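Local coordinates for protein sulfoquinovosidase (Escherichia coli, PDB 5AEG) that hydrolyses sulfoquinovosyl diacylglycerides and simple sulfoquinovosides such as sulfoquinovosyl glycerol, releasing sulfoquinovose as a source of carbon and sulfur, at residues 150-155 and 453-458; 52-57 and 177-182; 401-406 and 467-472; 133-138 and 144-149. All blocks are in the same frame, centred on the assembly; numbering follows the deposited sequence.

How the contacts relate
Contact 3 lies wholly inside the TIM barrel and is buried, as is contact 2, which stays within the N-terminal galactose mutarotase-like domain. Contacts 1 and 4 are partly buried. Contact 1 joins the two domains: its loop 150-155 shares the calcium ion with D472 of contact 3, and R455 forms a salt bridge with D405 (NE to OD1, 2.8 Å). Its strand 451-454 neighbours strand 401-404. Loop 150-155 also meets contact 2, where E152 N lies 3.0 Å from G53 O. The chemistry differs accordingly: charge pairing in contact 1, a methionine over an indole in contact 3, oxygens round an indole in contact 2, and in contact 4 ring packing with an amide and a lysine chain.

Contact 1: residues 150-155 and 453-458; sequences TSEQGV and FMRAGS. With CA (calcium ion), chain D.
E152 folds back to reach R455: its CG stands anti to the carbonyl carbon (chi1 -57°), and a further bend at chi2 brings the carboxylate round to the other segment although CB points away from it. R455 starts with CG lodged between its backbone N and carbonyl carbon, then runs extended to NE, which carries the guanidinium across to the loop. The carboxylate and guanidinium planes are 55° apart, and a single pair of atoms closes the gap: NH1 of R455 donates to OE1 of E152 at 3.2 Å. The bond is bent, with an N-H...O angle of 139°, and uses the syn side of the acid. It is therefore a one-pronged salt bridge, unlike the flat two-pronged pairing. Beyond the segments, NH1 of R455 also meets E408, and NE forms a salt bridge with the nucleophile D405. Next to E152, S151 OG bonds to the backbone O of E152 at 2.7 Å, while Q153 and G154 belong to the calcium site, the O of G154 lying 2.4 Å from the ion. An alanine in place of E152 removes this carboxylate, which would probably leave NH1 of R455 to E408 and the guanidinium less restrained. With D405 on NE and acids near NH1, R455 is likely to remain charged, its guanidinium probably restrained from turning beside the nucleophile.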
# COMPACT_ATOMS: atom_id res chain seq x y z
N THR A 150 -3.28 -6.36 -9.04
CA THR A 150 -2.18 -5.37 -8.88
C THR A 150 -1.82 -4.80 -10.23
O THR A 150 -1.81 -5.53 -11.25
CB THR A 150 -0.95 -5.87 -8.08
OG1 THR A 150 -0.17 -4.72 -7.80
CG2 THR A 150 -0.13 -6.93 -8.79
N SER A 151 -1.66 -3.49 -10.28
CA SER A 151 -1.41 -2.78 -11.52
C SER A 151 -0.84 -1.40 -11.24
O SER A 151 -0.68 -1.00 -10.07
CB SER A 151 -2.67 -2.60 -12.37
OG SER A 151 -3.61 -1.57 -11.95
N GLU A 152 -0.49 -0.69 -12.32
CA GLU A 152 -0.28 0.76 -12.12
C GLU A 152 -1.53 1.33 -11.51
O GLU A 152 -2.69 0.91 -11.72
CB GLU A 152 0.07 1.50 -13.38
CG GLU A 152 1.30 0.96 -14.11
CD GLU A 152 2.45 0.76 -13.18
OE1 GLU A 152 2.73 1.74 -12.42
OE2 GLU A 152 3.03 -0.39 -13.15
N GLN A 153 -1.32 2.38 -10.72
CA GLN A 153 -2.38 2.92 -9.91
C GLN A 153 -3.32 3.95 -10.65
O GLN A 153 -4.41 4.25 -10.20
CB GLN A 153 -1.64 3.60 -8.73
CG GLN A 153 -2.55 4.05 -7.58
CD GLN A 153 -2.58 5.54 -7.47
OE1 GLN A 153 -2.15 6.25 -8.38
NE2 GLN A 153 -3.07 6.02 -6.36
N GLY A 154 -2.87 4.43 -11.82
CA GLY A 154 -3.64 5.33 -12.60
C GLY A 154 -3.11 6.75 -12.51
O GLY A 154 -2.53 7.14 -11.52
N VAL A 155 -3.33 7.56 -13.56
CA VAL A 155 -2.99 9.01 -13.50
C VAL A 155 -4.30 9.73 -13.66
O VAL A 155 -4.94 9.76 -14.75
CB VAL A 155 -2.03 9.33 -14.68
CG1 VAL A 155 -1.83 10.83 -14.85
CG2 VAL A 155 -0.75 8.48 -14.59
N PHE A 453 11.47 1.07 1.45
CA PHE A 453 10.08 1.44 1.31
C PHE A 453 9.59 0.99 -0.05
O PHE A 453 10.35 1.09 -1.04
CB PHE A 453 9.84 2.93 1.61
CG PHE A 453 10.76 3.89 0.89
CD1 PHE A 453 11.99 4.20 1.41
CD2 PHE A 453 10.31 4.55 -0.25
CE1 PHE A 453 12.84 5.06 0.73
CE2 PHE A 453 11.13 5.45 -0.91
CZ PHE A 453 12.39 5.71 -0.40
N MET A 454 8.32 0.56 -0.10
CA MET A 454 7.73 -0.01 -1.30
C MET A 454 6.44 0.64 -1.62
O MET A 454 5.73 1.15 -0.71
CB MET A 454 7.44 -1.55 -1.04
CG MET A 454 8.71 -2.27 -0.66
SD MET A 454 8.52 -4.06 -0.67
CE MET A 454 8.40 -4.44 -2.42
N ARG A 455 6.04 0.59 -2.90
CA ARG A 455 4.68 0.93 -3.22
C ARG A 455 3.76 -0.27 -3.44
O ARG A 455 2.67 -0.29 -2.96
CB ARG A 455 4.53 1.91 -4.38
CG ARG A 455 5.00 1.50 -5.77
CD ARG A 455 4.79 2.67 -6.77
NE ARG A 455 5.62 2.32 -7.95
CZ ARG A 455 5.25 1.78 -9.11
NH1 ARG A 455 4.02 1.59 -9.47
NH2 ARG A 455 6.17 1.41 -9.97
N ALA A 456 4.20 -1.23 -4.25
CA ALA A 456 3.45 -2.46 -4.43
C ALA A 456 3.42 -3.34 -3.21
O ALA A 456 4.38 -3.36 -2.44
CB ALA A 456 3.99 -3.23 -5.63
N GLY A 457 2.30 -4.07 -3.08
CA GLY A 457 2.15 -5.03 -2.08
C GLY A 457 1.20 -6.13 -2.34
O GLY A 457 0.42 -6.07 -3.27
N SER A 458 1.29 -7.17 -1.49
CA SER A 458 0.36 -8.26 -1.54
C SER A 458 0.42 -8.97 -0.19
O SER A 458 1.19 -8.59 0.68
CB SER A 458 0.69 -9.24 -2.69
OG SER A 458 1.97 -9.87 -2.57
CA CA D . -1.47 8.13 -9.61
O HOH W 1 -0.38 9.93 -10.73

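Contact 2: residues 52-57 and 177-182; sequences RGNFSI and YYWTFF
An inverse gamma turn centred on N54 leads into strand 56-74 of the galactose mutarotase-like domain, and the six-membered ring of W179 docks against it. The turn is marked by a weak backbone bond from F55 N to G53 O at 3.2 Å. From the loop 177-182, CB of W179 points at the turn, and CG, anti to the carbonyl carbon (chi1 -77°), places the six-membered ring against N54 and F55. Three oxygens gather round this ring. CH2 lies 3.6 Å from N54 O, and CZ2 sits at the same distance from F55 O, both carbonyls approaching the ring obliquely. OD1 of N54 comes in at the ring edge, 3.7 Å from CZ3, with the amide and indole planes only 20° apart. No hydrogen bond crosses the segments; the fit rests on two oblique carbonyl oxygens and one amide oxygen at the ring edge. A serine in place of W179 would probably open a gap beside the turn and leave the N54 amide mainly its weak bond to F51 O. N54 O also accepts from N172, and the ring of F55 turns away to meet W149 edge to face. Just before W179, Y178 offers a ring face to W179 CD1; just after it, T180 makes an ST turn, its OG1 accepting from the backbone N of F182 at 2.9 Å with an N-H...O angle of 168°.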
# COMPACT_ATOMS: atom_id res chain seq x y z
N ARG A 52 1.35 -2.13 -20.76
CA ARG A 52 2.56 -1.73 -19.98
C ARG A 52 2.30 -1.57 -18.47
O ARG A 52 3.01 -0.85 -17.75
CB ARG A 52 3.17 -0.49 -20.53
CG ARG A 52 3.13 -0.55 -22.07
CD ARG A 52 3.70 0.68 -22.76
NE ARG A 52 5.15 0.69 -22.71
CZ ARG A 52 5.92 1.76 -22.93
NH1 ARG A 52 5.42 2.97 -23.21
NH2 ARG A 52 7.22 1.60 -22.85
N GLY A 53 1.31 -2.32 -17.98
CA GLY A 53 1.00 -2.28 -16.53
C GLY A 53 -0.27 -1.63 -16.21
O GLY A 53 -0.73 -1.77 -15.07
N ASN A 54 -0.85 -0.92 -17.18
CA ASN A 54 -2.18 -0.34 -17.06
C ASN A 54 -3.32 -1.30 -17.49
O ASN A 54 -4.13 -1.03 -18.44
CB ASN A 54 -2.27 0.96 -17.80
CG ASN A 54 -1.32 2.00 -17.26
OD1 ASN A 54 -1.43 2.44 -16.16
ND2 ASN A 54 -0.40 2.40 -18.07
N PHE A 55 -3.35 -2.44 -16.77
CA PHE A 55 -4.05 -3.60 -17.24
C PHE A 55 -5.49 -3.33 -17.56
O PHE A 55 -6.24 -2.77 -16.75
CB PHE A 55 -4.01 -4.72 -16.19
CG PHE A 55 -2.74 -5.42 -16.08
CD1 PHE A 55 -1.74 -4.98 -15.22
CD2 PHE A 55 -2.52 -6.60 -16.79
CE1 PHE A 55 -0.58 -5.64 -15.08
CE2 PHE A 55 -1.36 -7.29 -16.64
CZ PHE A 55 -0.35 -6.83 -15.80
N SER A 56 -5.91 -3.84 -18.71
CA SER A 56 -7.33 -4.00 -18.97
C SER A 56 -7.62 -5.49 -18.84
O SER A 56 -7.08 -6.28 -19.57
CB SER A 56 -7.65 -3.57 -20.39
OG SER A 56 -8.95 -4.01 -20.70
N ILE A 57 -8.41 -5.85 -17.86
CA ILE A 57 -8.63 -7.26 -17.51
C ILE A 57 -10.11 -7.48 -17.40
O ILE A 57 -10.78 -6.86 -16.62
CB ILE A 57 -7.77 -7.78 -16.33
CG1 ILE A 57 -8.20 -9.20 -15.95
CG2 ILE A 57 -7.73 -6.84 -15.13
CD1 ILE A 57 -7.09 -9.98 -15.27
N TYR A 177 -11.29 4.16 -9.94
CA TYR A 177 -11.37 4.35 -8.50
C TYR A 177 -10.77 3.21 -7.67
O TYR A 177 -10.34 3.44 -6.57
CB TYR A 177 -12.85 4.57 -8.07
CG TYR A 177 -13.73 3.37 -8.22
CD1 TYR A 177 -13.77 2.36 -7.24
CD2 TYR A 177 -14.47 3.19 -9.39
CE1 TYR A 177 -14.61 1.25 -7.35
CE2 TYR A 177 -15.33 2.09 -9.52
CZ TYR A 177 -15.37 1.11 -8.50
OH TYR A 177 -16.15 -0.03 -8.64
N TYR A 178 -10.71 2.02 -8.26
CA TYR A 178 -10.24 0.80 -7.62
C TYR A 178 -8.84 0.45 -8.03
O TYR A 178 -8.28 -0.48 -7.46
CB TYR A 178 -11.17 -0.43 -7.93
CG TYR A 178 -11.25 -0.76 -9.36
CD1 TYR A 178 -10.33 -1.61 -9.95
CD2 TYR A 178 -12.22 -0.19 -10.16
CE1 TYR A 178 -10.41 -1.88 -11.30
CE2 TYR A 178 -12.27 -0.45 -11.51
CZ TYR A 178 -11.36 -1.31 -12.06
OH TYR A 178 -11.46 -1.59 -13.41
N TRP A 179 -8.21 1.19 -8.95
CA TRP A 179 -6.90 0.81 -9.35
C TRP A 179 -5.87 0.98 -8.20
O TRP A 179 -5.91 1.97 -7.49
CB TRP A 179 -6.45 1.59 -10.58
CG TRP A 179 -7.04 1.14 -11.85
CD1 TRP A 179 -8.25 0.63 -12.05
CD2 TRP A 179 -6.38 1.18 -13.12
NE1 TRP A 179 -8.42 0.35 -13.39
CE2 TRP A 179 -7.26 0.62 -14.06
CE3 TRP A 179 -5.16 1.64 -13.55
CZ2 TRP A 179 -6.94 0.52 -15.41
CZ3 TRP A 179 -4.79 1.50 -14.91
CH2 TRP A 179 -5.69 0.97 -15.82
N THR A 180 -4.97 0.03 -8.06
CA THR A 180 -3.92 0.09 -7.07
C THR A 180 -2.85 -0.93 -7.29
O THR A 180 -3.10 -2.04 -7.81
CB THR A 180 -4.57 -0.14 -5.64
OG1 THR A 180 -3.57 -0.20 -4.62
CG2 THR A 180 -5.43 -1.37 -5.57
N PHE A 181 -1.70 -0.58 -6.78
CA PHE A 181 -0.58 -1.44 -6.75
C PHE A 181 -0.55 -2.37 -5.53
O PHE A 181 0.36 -3.16 -5.47
CB PHE A 181 0.76 -0.71 -6.91
CG PHE A 181 0.80 0.67 -6.36
CD1 PHE A 181 0.55 0.88 -5.04
CD2 PHE A 181 1.02 1.75 -7.21
CE1 PHE A 181 0.46 2.19 -4.53
CE2 PHE A 181 1.00 3.10 -6.70
CZ PHE A 181 0.63 3.28 -5.40
N PHE A 182 -1.51 -2.27 -4.60
CA PHE A 182 -1.52 -3.11 -3.38
C PHE A 182 -3.00 -3.41 -3.11
O PHE A 182 -3.52 -3.02 -2.08
CB PHE A 182 -0.82 -2.39 -2.22
CG PHE A 182 -0.51 -3.23 -1.00
CD1 PHE A 182 -1.12 -4.50 -0.73
CD2 PHE A 182 0.30 -2.69 -0.04
CE1 PHE A 182 -0.80 -5.17 0.41
CE2 PHE A 182 0.67 -3.41 1.10
CZ PHE A 182 0.07 -4.62 1.33

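Contact 3: residues 401-406 and 467-472; sequences GWMADF and MMWAGD. With CA (calcium ion), chain D.
W469, at the end of the short strand 468-469, is where segment 467-472 first reaches M403 and D405. Its chi1 of 114° departs from the staggered positions, consistent with a ring held by what surrounds it. The methyl CE of M403 sits over one face, 3.5 Å from the centroid of the six-membered ring and 24° off its normal, a CH-pi contact. M403 SD lies obliquely at 4.2 Å from the same centroid, a Met-aromatic contact; the chain runs extended to SD and bends only at chi3 to lay CE on the ring. At the rim, OD1 of D405 approaches CH2 of W469 edge-on at 3.5 Å, while the polar ends bond elsewhere: D405 to R455 and Y333, and W469 NE1 to D504. Further along, the backbone N of G471 sits over the face opposite M403 CE, offset toward the rim. D472 follows, giving calcium both its backbone O and OD2 at 2.4 Å. The nucleophile D405 and the inferred proton donor D472 both lie in loops just after barrel strands, and the W469 indole packs between these two strand regions; catalytic acids so placed are typical of the TIM-barrel active site of glycoside hydrolase family 31.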
# COMPACT_ATOMS: atom_id res chain seq x y z
N GLY A 401 19.05 2.71 3.43
CA GLY A 401 17.76 2.32 2.93
C GLY A 401 17.66 2.56 1.47
O GLY A 401 18.67 2.95 0.86
N TRP A 402 16.47 2.32 0.92
CA TRP A 402 16.26 2.52 -0.52
C TRP A 402 14.80 2.44 -0.82
O TRP A 402 14.06 1.84 -0.05
CB TRP A 402 16.99 1.46 -1.39
CG TRP A 402 16.82 0.01 -0.92
CD1 TRP A 402 15.81 -0.90 -1.29
CD2 TRP A 402 17.66 -0.69 -0.03
NE1 TRP A 402 15.97 -2.07 -0.64
CE2 TRP A 402 17.12 -2.02 0.10
CE3 TRP A 402 18.88 -0.38 0.61
CZ2 TRP A 402 17.70 -3.00 0.91
CZ3 TRP A 402 19.49 -1.39 1.44
CH2 TRP A 402 18.89 -2.68 1.56
N MET A 403 14.42 2.99 -1.97
CA MET A 403 13.15 2.73 -2.55
C MET A 403 13.27 1.36 -3.19
O MET A 403 14.19 1.18 -3.99
CB MET A 403 12.77 3.79 -3.58
CG MET A 403 11.50 3.56 -4.36
SD MET A 403 11.05 4.81 -5.56
CE MET A 403 10.35 6.08 -4.52
N ALA A 404 12.37 0.43 -2.83
CA ALA A 404 12.29 -0.86 -3.52
C ALA A 404 11.04 -0.79 -4.34
O ALA A 404 9.90 -1.06 -3.86
CB ALA A 404 12.25 -2.04 -2.54
N ASP A 405 11.22 -0.37 -5.59
CA ASP A 405 10.11 0.03 -6.43
C ASP A 405 9.54 -1.17 -7.22
O ASP A 405 10.16 -2.21 -7.29
CB ASP A 405 10.63 1.08 -7.39
CG ASP A 405 9.56 1.92 -8.05
OD1 ASP A 405 8.34 1.91 -7.70
OD2 ASP A 405 9.96 2.68 -8.97
N PHE A 406 8.39 -0.93 -7.84
CA PHE A 406 7.68 -1.88 -8.69
C PHE A 406 7.27 -3.19 -7.97
O PHE A 406 7.13 -3.17 -6.74
CB PHE A 406 8.51 -2.17 -9.98
CG PHE A 406 8.43 -1.11 -10.96
CD1 PHE A 406 7.44 -1.15 -11.94
CD2 PHE A 406 9.41 -0.14 -11.03
CE1 PHE A 406 7.34 -0.13 -12.91
CE2 PHE A 406 9.30 0.88 -11.95
CZ PHE A 406 8.28 0.87 -12.92
N MET A 467 8.23 -0.47 5.25
CA MET A 467 7.50 0.83 5.12
C MET A 467 6.81 0.86 3.82
O MET A 467 7.45 0.52 2.77
CB MET A 467 8.51 1.98 5.20
CG MET A 467 7.95 3.32 4.83
SD MET A 467 6.72 4.06 5.93
CE MET A 467 7.82 4.53 7.28
N MET A 468 5.53 1.25 3.81
CA MET A 468 4.84 1.49 2.58
C MET A 468 4.93 3.00 2.24
O MET A 468 4.92 3.86 3.11
CB MET A 468 3.36 1.04 2.58
CG MET A 468 3.14 -0.38 3.00
SD MET A 468 4.04 -1.57 2.06
CE MET A 468 3.62 -1.24 0.39
N TRP A 469 5.03 3.29 0.93
CA TRP A 469 4.80 4.65 0.46
C TRP A 469 3.65 4.63 -0.52
O TRP A 469 3.45 3.65 -1.26
CB TRP A 469 6.04 5.42 0.02
CG TRP A 469 6.20 5.80 -1.44
CD1 TRP A 469 5.84 6.98 -2.04
CD2 TRP A 469 6.84 5.01 -2.46
NE1 TRP A 469 6.16 6.92 -3.37
CE2 TRP A 469 6.73 5.71 -3.65
CE3 TRP A 469 7.39 3.71 -2.48
CZ2 TRP A 469 7.22 5.19 -4.89
CZ3 TRP A 469 7.90 3.23 -3.67
CH2 TRP A 469 7.75 3.94 -4.86
N ALA A 470 2.99 5.77 -0.63
CA ALA A 470 1.77 5.85 -1.40
C ALA A 470 1.93 5.91 -2.94
O ALA A 470 0.96 6.11 -3.63
CB ALA A 470 0.96 7.04 -0.93
N GLY A 471 3.12 5.69 -3.44
CA GLY A 471 3.31 5.61 -4.87
C GLY A 471 3.12 6.96 -5.54
O GLY A 471 3.38 7.96 -4.91
N ASP A 472 2.57 6.93 -6.76
CA ASP A 472 2.48 8.14 -7.66
C ASP A 472 1.20 8.86 -7.44
O ASP A 472 0.18 8.42 -7.90
CB ASP A 472 2.56 7.78 -9.17
CG ASP A 472 1.48 6.67 -9.64
OD1 ASP A 472 1.77 5.54 -9.10
OD2 ASP A 472 0.39 6.86 -10.43
CA CA D . -1.47 8.13 -9.61
O HOH W 1 -0.38 9.93 -10.73

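Contact 4: residues 133-138 and 144-149; sequences GEQFSY and KPFPLW
Q135 is the first residue of 133-138 to touch 144-149, its amide oxygen meeting the ring of F146. The side chain bends at chi2, and OE1 comes obliquely to the ring, 3.6 Å from CD2 of F146, with the amide and ring planes 73° apart. The other end of the amide is polar-bound: NE2 of Q135 donates to a water at 2.9 Å, and that water in turn donates to the backbone O of P147 at 2.8 Å. NE2 also bonds to C132 O, just before the segment, and the two bonds are consistent with an amide restrained from turning over. The contact closes a short connection in the galactose mutarotase-like domain, from strand 129-133 through a loop to strand 145-148, which pairs antiparallel with strand 203-206. Further along the loop, S137 turns its OG outside the contact, to D480 and R157. Y138 then brings CD2 to the edge of the F146 ring, near its plane, 4.0 Å from CZ; F146 in turn meets the Y138 ring obliquely. Y138 CB stands close to the same CZ, and the two side chains cross at about a right angle. Across the Y138 ring lies K144, whose CG is over one face and whose CE approaches OH at 3.6 Å. K144 NZ stays 4.1 Å from Y138 OH, too far for a hydrogen bond, and K144 also makes a cation-pi contact with Y177.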
# COMPACT_ATOMS: atom_id res chain seq x y z
N GLY A 133 -6.57 -3.89 1.00
CA GLY A 133 -5.22 -3.38 0.70
C GLY A 133 -5.20 -1.88 0.75
O GLY A 133 -5.73 -1.26 1.70
N GLU A 134 -4.57 -1.26 -0.26
CA GLU A 134 -4.40 0.20 -0.31
C GLU A 134 -5.36 0.73 -1.36
O GLU A 134 -5.17 0.55 -2.57
CB GLU A 134 -2.94 0.55 -0.63
CG GLU A 134 -2.59 2.07 -0.48
CD GLU A 134 -1.15 2.33 -0.74
OE1 GLU A 134 -0.51 1.37 -1.29
OE2 GLU A 134 -0.61 3.35 -0.27
N GLN A 135 -6.39 1.41 -0.87
CA GLN A 135 -7.46 1.99 -1.61
C GLN A 135 -7.38 3.52 -1.56
O GLN A 135 -7.20 4.11 -0.51
CB GLN A 135 -8.78 1.48 -1.07
CG GLN A 135 -8.96 -0.04 -1.31
CD GLN A 135 -9.02 -0.40 -2.80
OE1 GLN A 135 -9.40 0.42 -3.67
NE2 GLN A 135 -8.74 -1.65 -3.10
N PHE A 136 -7.41 4.12 -2.74
CA PHE A 136 -7.14 5.56 -2.82
C PHE A 136 -8.35 6.46 -3.05
O PHE A 136 -8.24 7.67 -2.87
CB PHE A 136 -6.12 5.77 -3.97
CG PHE A 136 -4.73 5.32 -3.68
CD1 PHE A 136 -4.35 4.00 -3.97
CD2 PHE A 136 -3.75 6.21 -3.25
CE1 PHE A 136 -3.09 3.55 -3.74
CE2 PHE A 136 -2.48 5.78 -3.06
CZ PHE A 136 -2.15 4.44 -3.29
N SER A 137 -9.49 5.93 -3.53
CA SER A 137 -10.71 6.70 -3.71
C SER A 137 -11.80 6.46 -2.66
O SER A 137 -12.69 7.31 -2.46
CB SER A 137 -11.35 6.39 -5.09
OG SER A 137 -10.49 6.79 -6.16
N TYR A 138 -11.76 5.32 -2.00
CA TYR A 138 -12.75 4.91 -1.01
C TYR A 138 -12.00 4.38 0.19
O TYR A 138 -10.95 3.71 0.02
CB TYR A 138 -13.68 3.83 -1.57
CG TYR A 138 -14.62 4.40 -2.60
CD1 TYR A 138 -15.68 5.22 -2.23
CD2 TYR A 138 -14.38 4.22 -3.98
CE1 TYR A 138 -16.49 5.85 -3.21
CE2 TYR A 138 -15.19 4.78 -4.93
CZ TYR A 138 -16.24 5.57 -4.57
OH TYR A 138 -17.00 6.10 -5.58
N LYS A 144 -19.90 -0.50 -3.52
CA LYS A 144 -19.17 -0.62 -4.77
C LYS A 144 -18.47 -1.95 -4.87
O LYS A 144 -18.13 -2.58 -3.83
CB LYS A 144 -18.04 0.44 -4.82
CG LYS A 144 -18.48 1.89 -4.82
CD LYS A 144 -19.09 2.25 -6.17
CE LYS A 144 -18.14 3.05 -7.06
NZ LYS A 144 -18.86 3.58 -8.26
N PRO A 145 -18.13 -2.35 -6.12
CA PRO A 145 -17.28 -3.48 -6.36
C PRO A 145 -15.82 -3.11 -6.55
O PRO A 145 -15.50 -2.04 -7.05
CB PRO A 145 -17.91 -4.10 -7.64
CG PRO A 145 -18.32 -2.85 -8.44
CD PRO A 145 -18.79 -1.90 -7.37
N PHE A 146 -14.96 -4.00 -6.11
CA PHE A 146 -13.50 -3.83 -6.18
C PHE A 146 -12.85 -5.04 -6.81
O PHE A 146 -12.52 -6.04 -6.13
CB PHE A 146 -12.89 -3.49 -4.83
CG PHE A 146 -13.37 -2.17 -4.30
CD1 PHE A 146 -14.60 -2.11 -3.65
CD2 PHE A 146 -12.63 -1.00 -4.48
CE1 PHE A 146 -15.10 -0.92 -3.19
CE2 PHE A 146 -13.16 0.22 -4.05
CZ PHE A 146 -14.40 0.26 -3.44
N PRO A 147 -12.58 -4.93 -8.11
CA PRO A 147 -11.59 -5.83 -8.66
C PRO A 147 -10.26 -5.70 -7.90
O PRO A 147 -9.79 -4.58 -7.58
CB PRO A 147 -11.40 -5.29 -10.10
CG PRO A 147 -12.74 -4.65 -10.40
CD PRO A 147 -13.01 -3.94 -9.08
N LEU A 148 -9.63 -6.84 -7.69
CA LEU A 148 -8.39 -7.00 -6.97
C LEU A 148 -7.30 -7.59 -7.88
O LEU A 148 -7.07 -8.84 -7.94
CB LEU A 148 -8.60 -7.93 -5.77
CG LEU A 148 -9.65 -7.36 -4.77
CD1 LEU A 148 -9.95 -8.41 -3.69
CD2 LEU A 148 -9.29 -6.00 -4.13
N TRP A 149 -6.57 -6.68 -8.52
CA TRP A 149 -5.57 -7.05 -9.48
C TRP A 149 -4.48 -5.99 -9.45
O TRP A 149 -4.78 -4.83 -9.72
CB TRP A 149 -6.24 -7.13 -10.80
CG TRP A 149 -5.30 -7.54 -11.91
CD1 TRP A 149 -4.66 -6.71 -12.81
CD2 TRP A 149 -4.84 -8.86 -12.20
NE1 TRP A 149 -3.86 -7.45 -13.65
CE2 TRP A 149 -3.94 -8.77 -13.31
CE3 TRP A 149 -5.14 -10.13 -11.68
CZ2 TRP A 149 -3.36 -9.90 -13.88
CZ3 TRP A 149 -4.55 -11.27 -12.26
CH2 TRP A 149 -3.68 -11.13 -13.34
O HOH W 2 -9.09 -2.58 -5.82